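Local coordinates for protein TRAP dicarboxylate transporter-DctP subunit (Desulfovibrio salexigens, PDB 4N6D) that probably captures a small organic acid in the periplasm and delivers it to a TRAP-type membrane transporter, as family 7 solute-binding proteins do, at residues 28-40 / 61-75. Numbering follows the deposited sequence.
Sequences ADISLSYANFPPA and GKVQVQTYPGSTLLG
Strands 30-35 and 63-68 run parallel, Ile30 beside Val63 through Ala35 beside Tyr68, at an angle of 23°. Backbone bonds pass back and forth between them: Ile30 O takes Gln64 N at 2.9 Å, Leu32 N returns to Gln64 O, and the exchange continues through Tyr68 N on Tyr34 O to Asn36 N on Tyr68 O. At the start, Lys62 O accepts from both Asp29 N and Ile30 N.

Side-chain polar contacts gather on the Ser31 face. Ser31 OG receives two amide N-H groups, from Gln66 NE2 at 2.8 Å and from Gln64 NE2 at 3.1 Å; it lies in the Gln64 amide plane but is tilted from that of Gln66. Gln64 reaches it with an extended chain, Gln66 with one bent at chi2 (72°). A water links Gln64 OE1 to Ala28 N.

Beyond the strands the two chains stay tied. Ser71 N binds Asn36 O, Ser71 OG meets a lone pair of Phe37 O at 2.8 Å, and Gly70 N hydrogen-bonds Pro38 O.

On the Leu32 face, Val63 CG1 touches Leu32 CD1 at 3.8 Å; on the other, Leu73 CD2 sits over the rim of the Tyr68 ring and against Ser33 CB, while Leu74 CB packs on Ala35 CB.

This is a right-handed beta-alpha-beta crossover: helix 43-58 joins the strands and covers the Val63 and Tyr34 face, where Thr67 OG1 bonds Glu49. Strand 63-68 is one of the two edge strands of its mixed sheet within the chain, and strand 90-94 flanks 30-35 on the other side.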
loop_
_atom_site.group_PDB
_atom_site.type_symbol
_atom_site.label_atom_id
_atom_site.label_comp_id
_atom_site.label_asym_id
_atom_site.label_seq_id
_atom_site.Cartn_x
_atom_site.Cartn_y
_atom_site.Cartn_z
ATOM N N ALA A 28 -28.612 -10.234 14.156
ATOM C CA ALA A 28 -27.759 -9.215 14.752
ATOM C C ALA A 28 -28.567 -8.009 15.194
ATOM O O ALA A 28 -29.630 -7.727 14.635
ATOM C CB ALA A 28 -26.682 -8.789 13.753
ATOM N N ASP A 29 -28.052 -7.294 16.194
ATOM C CA ASP A 29 -28.663 -6.055 16.654
ATOM C C ASP A 29 -27.933 -4.833 16.118
ATOM O O ASP A 29 -28.426 -3.721 16.232
ATOM C CB ASP A 29 -28.636 -5.989 18.177
ATOM C CG ASP A 29 -29.494 -7.058 18.825
ATOM O OD1 ASP A 29 -30.680 -7.175 18.448
ATOM O OD2 ASP A 29 -28.971 -7.783 19.704
ATOM N N ILE A 30 -26.745 -5.042 15.560
ATOM C CA ILE A 30 -25.926 -3.947 15.050
ATOM C C ILE A 30 -25.580 -4.298 13.625
ATOM O O ILE A 30 -25.099 -5.406 13.358
ATOM C CB ILE A 30 -24.614 -3.805 15.867
ATOM C CG1 ILE A 30 -24.901 -3.382 17.312
ATOM C CG2 ILE A 30 -23.689 -2.789 15.224
ATOM C CD1 ILE A 30 -23.715 -3.606 18.244
ATOM N N SER A 31 -25.837 -3.377 12.704
ATOM C CA SER A 31 -25.634 -3.631 11.287
ATOM C C SER A 31 -24.719 -2.549 10.755
ATOM O O SER A 31 -24.994 -1.359 10.924
ATOM C CB SER A 31 -26.968 -3.596 10.539
ATOM O OG SER A 31 -26.811 -3.945 9.161
ATOM N N LEU A 32 -23.613 -2.947 10.139
ATOM C CA LEU A 32 -22.641 -1.975 9.647
ATOM C C LEU A 32 -22.402 -2.143 8.149
ATOM O O LEU A 32 -22.151 -3.257 7.681
ATOM C CB LEU A 32 -21.321 -2.166 10.367
ATOM C CG LEU A 32 -21.373 -2.023 11.887
ATOM C CD1 LEU A 32 -20.080 -2.490 12.516
ATOM C CD2 LEU A 32 -21.712 -0.581 12.252
ATOM N N SER A 33 -22.407 -1.042 7.408
ATOM C CA SER A 33 -22.031 -1.063 6.005
ATOM C C SER A 33 -20.546 -0.725 5.857
ATOM O O SER A 33 -20.034 0.120 6.578
ATOM C CB SER A 33 -22.863 -0.054 5.204
ATOM O OG SER A 33 -22.715 1.233 5.790
ATOM N N TYR A 34 -19.869 -1.393 4.923
ATOM C CA TYR A 34 -18.436 -1.246 4.737
ATOM C C TYR A 34 -18.198 -0.969 3.249
ATOM O O TYR A 34 -18.352 -1.852 2.387
ATOM C CB TYR A 34 -17.764 -2.526 5.265
ATOM C CG TYR A 34 -16.261 -2.547 5.404
ATOM C CD1 TYR A 34 -15.679 -3.251 6.438
ATOM C CD2 TYR A 34 -15.422 -1.935 4.482
ATOM C CE1 TYR A 34 -14.294 -3.343 6.566
ATOM C CE2 TYR A 34 -14.038 -2.012 4.616
ATOM C CZ TYR A 34 -13.487 -2.730 5.656
ATOM O OH TYR A 34 -12.125 -2.854 5.817
ATOM N N ALA A 35 -17.887 0.293 2.951
ATOM C CA ALA A 35 -17.631 0.742 1.586
ATOM C C ALA A 35 -16.177 0.486 1.220
ATOM O O ALA A 35 -15.293 0.648 2.045
ATOM C CB ALA A 35 -17.956 2.225 1.450
ATOM N N ASN A 36 -15.942 0.100 -0.026
ATOM C CA ASN A 36 -14.595 -0.148 -0.509
ATOM C C ASN A 36 -14.536 0.170 -1.994
ATOM O O ASN A 36 -15.372 -0.299 -2.752
ATOM C CB ASN A 36 -14.227 -1.605 -0.235
ATOM C CG ASN A 36 -12.805 -1.771 0.202
ATOM O OD1 ASN A 36 -11.907 -1.081 -0.293
ATOM N ND2 ASN A 36 -12.582 -2.693 1.138
ATOM N N PHE A 37 -13.568 0.969 -2.419
ATOM C CA PHE A 37 -13.590 1.496 -3.774
ATOM C C PHE A 37 -13.101 0.525 -4.893
ATOM O O PHE A 37 -13.646 0.543 -6.007
ATOM C CB PHE A 37 -12.837 2.829 -3.845
ATOM C CG PHE A 37 -11.363 2.703 -3.649
ATOM C CD1 PHE A 37 -10.528 2.365 -4.716
ATOM C CD2 PHE A 37 -10.800 2.904 -2.398
ATOM C CE1 PHE A 37 -9.161 2.233 -4.528
ATOM C CE2 PHE A 37 -9.436 2.762 -2.201
ATOM C CZ PHE A 37 -8.616 2.425 -3.273
ATOM N N PRO A 38 -12.097 -0.316 -4.602
ATOM C CA PRO A 38 -11.546 -1.145 -5.675
ATOM C C PRO A 38 -12.381 -2.397 -5.925
ATOM O O PRO A 38 -13.300 -2.686 -5.151
ATOM C CB PRO A 38 -10.170 -1.542 -5.133
ATOM C CG PRO A 38 -10.363 -1.627 -3.676
ATOM C CD PRO A 38 -11.414 -0.564 -3.313
ATOM N N PRO A 39 -12.092 -3.122 -7.012
ATOM C CA PRO A 39 -12.840 -4.350 -7.304
ATOM C C PRO A 39 -12.732 -5.428 -6.221
ATOM O O PRO A 39 -11.734 -5.503 -5.502
ATOM C CB PRO A 39 -12.192 -4.854 -8.590
ATOM C CG PRO A 39 -11.611 -3.638 -9.224
ATOM C CD PRO A 39 -11.134 -2.797 -8.083
ATOM N N ALA A 40 -13.760 -6.264 -6.133
ATOM C CA ALA A 40 -13.830 -7.338 -5.132
ATOM C C ALA A 40 -12.591 -8.230 -5.036
ATOM O O ALA A 40 -12.200 -8.647 -3.942
ATOM C CB ALA A 40 -15.060 -8.209 -5.396
ATOM N N GLY A 61 -22.484 -13.109 16.488
ATOM C CA GLY A 61 -23.588 -12.703 15.634
ATOM C C GLY A 61 -24.281 -11.419 16.052
ATOM O O GLY A 61 -25.246 -11.019 15.422
ATOM N N LYS A 62 -23.795 -10.753 17.099
ATOM C CA LYS A 62 -24.406 -9.495 17.516
ATOM C C LYS A 62 -24.211 -8.391 16.489
ATOM O O LYS A 62 -25.034 -7.484 16.384
ATOM C CB LYS A 62 -23.862 -9.035 18.863
ATOM C CG LYS A 62 -24.374 -9.865 20.026
ATOM C CD LYS A 62 -23.904 -9.276 21.339
ATOM C CE LYS A 62 -22.397 -9.251 21.403
ATOM N NZ LYS A 62 -21.907 -8.752 22.706
ATOM N N VAL A 63 -23.127 -8.478 15.732
ATOM C CA VAL A 63 -22.844 -7.533 14.655
ATOM C C VAL A 63 -22.910 -8.250 13.323
ATOM O O VAL A 63 -22.401 -9.371 13.188
ATOM C CB VAL A 63 -21.410 -6.947 14.781
ATOM C CG1 VAL A 63 -21.085 -6.011 13.612
ATOM C CG2 VAL A 63 -21.256 -6.210 16.095
ATOM N N GLN A 64 -23.557 -7.622 12.349
ATOM C CA GLN A 64 -23.485 -8.063 10.967
ATOM C C GLN A 64 -22.865 -6.942 10.139
ATOM O O GLN A 64 -23.055 -5.765 10.436
ATOM C CB GLN A 64 -24.869 -8.451 10.418
ATOM C CG GLN A 64 -25.821 -7.311 10.247
ATOM C CD GLN A 64 -27.176 -7.771 9.744
ATOM O OE1 GLN A 64 -27.580 -8.926 9.963
ATOM N NE2 GLN A 64 -27.883 -6.880 9.061
ATOM N N VAL A 65 -22.134 -7.321 9.097
ATOM C CA VAL A 65 -21.479 -6.365 8.203
ATOM C C VAL A 65 -21.910 -6.614 6.755
ATOM O O VAL A 65 -21.824 -7.748 6.255
ATOM C CB VAL A 65 -19.943 -6.524 8.299
ATOM C CG1 VAL A 65 -19.237 -5.468 7.432
ATOM C CG2 VAL A 65 -19.494 -6.413 9.729
ATOM N N GLN A 66 -22.426 -5.581 6.089
ATOM C CA GLN A 66 -22.687 -5.660 4.659
ATOM C C GLN A 66 -21.560 -4.961 3.924
ATOM O O GLN A 66 -21.258 -3.806 4.206
ATOM C CB GLN A 66 -23.976 -4.940 4.267
ATOM C CG GLN A 66 -25.225 -5.618 4.730
ATOM C CD GLN A 66 -25.386 -5.486 6.216
ATOM O OE1 GLN A 66 -25.438 -6.484 6.937
ATOM N NE2 GLN A 66 -25.470 -4.245 6.691
ATOM N N THR A 67 -20.957 -5.669 2.976
ATOM C CA THR A 67 -19.836 -5.129 2.226
ATOM C C THR A 67 -20.239 -4.626 0.842
ATOM O O THR A 67 -21.117 -5.186 0.167
ATOM C CB THR A 67 -18.718 -6.156 2.100
ATOM O OG1 THR A 67 -19.174 -7.286 1.352
ATOM C CG2 THR A 67 -18.233 -6.607 3.476
ATOM N N TYR A 68 -19.557 -3.567 0.418
ATOM C CA TYR A 68 -19.816 -2.933 -0.852
ATOM C C TYR A 68 -18.505 -2.708 -1.608
ATOM O O TYR A 68 -18.016 -1.584 -1.680
ATOM C CB TYR A 68 -20.518 -1.599 -0.609
ATOM C CG TYR A 68 -21.899 -1.741 -0.008
ATOM C CD1 TYR A 68 -22.075 -1.886 1.350
ATOM C CD2 TYR A 68 -23.021 -1.723 -0.816
ATOM C CE1 TYR A 68 -23.336 -2.006 1.910
ATOM C CE2 TYR A 68 -24.272 -1.839 -0.286
ATOM C CZ TYR A 68 -24.437 -1.976 1.078
ATOM O OH TYR A 68 -25.710 -2.108 1.574
ATOM N N PRO A 69 -17.938 -3.786 -2.170
ATOM C CA PRO A 69 -16.751 -3.677 -3.015
ATOM C C PRO A 69 -17.063 -2.932 -4.305
ATOM O O PRO A 69 -18.227 -2.767 -4.687
ATOM C CB PRO A 69 -16.424 -5.133 -3.337
ATOM C CG PRO A 69 -17.760 -5.807 -3.313
ATOM C CD PRO A 69 -18.477 -5.164 -2.172
ATOM N N GLY A 70 -16.022 -2.478 -4.982
ATOM C CA GLY A 70 -16.178 -1.920 -6.303
ATOM C C GLY A 70 -17.036 -0.669 -6.379
ATOM O O GLY A 70 -17.732 -0.431 -7.371
ATOM N N SER A 71 -16.965 0.142 -5.326
ATOM C CA SER A 71 -17.518 1.484 -5.355
ATOM C C SER A 71 -19.037 1.472 -5.479
ATOM O O SER A 71 -19.644 2.419 -5.998
ATOM C CB SER A 71 -16.894 2.294 -6.497
ATOM O OG SER A 71 -15.524 2.575 -6.241
ATOM N N THR A 72 -19.654 0.417 -4.964
ATOM C CA THR A 72 -21.113 0.289 -5.059
ATOM C C THR A 72 -21.882 1.102 -4.024
ATOM O O THR A 72 -23.079 1.303 -4.168
ATOM C CB THR A 72 -21.590 -1.150 -4.976
ATOM O OG1 THR A 72 -21.067 -1.808 -3.813
ATOM C CG2 THR A 72 -21.187 -1.911 -6.259
ATOM N N LEU A 73 -21.210 1.561 -2.978
ATOM C CA LEU A 73 -21.843 2.478 -2.032
ATOM C C LEU A 73 -21.101 3.812 -2.049
ATOM O O LEU A 73 -21.687 4.836 -2.360
ATOM C CB LEU A 73 -21.849 1.867 -0.638
ATOM C CG LEU A 73 -22.451 2.668 0.515
ATOM C CD1 LEU A 73 -23.855 3.107 0.205
ATOM C CD2 LEU A 73 -22.389 1.833 1.827
ATOM N N LEU A 74 -19.814 3.794 -1.705
ATOM C CA LEU A 74 -18.945 4.958 -1.860
ATOM C C LEU A 74 -17.732 4.561 -2.697
ATOM O O LEU A 74 -17.282 3.420 -2.654
ATOM C CB LEU A 74 -18.465 5.488 -0.506
ATOM C CG LEU A 74 -19.507 5.882 0.526
ATOM C CD1 LEU A 74 -18.852 6.225 1.854
ATOM C CD2 LEU A 74 -20.294 7.043 0.008
ATOM N N GLY A 75 -17.204 5.496 -3.466
ATOM C CA GLY A 75 -16.023 5.231 -4.264
ATOM C C GLY A 75 -14.879 6.157 -3.894
ATOM O O GLY A 75 -14.855 6.739 -2.818
HETATM O O HOH W 1 -29.532 -10.059 11.439
HETATM O O HOH W 2 -26.848 -12.387 13.532
#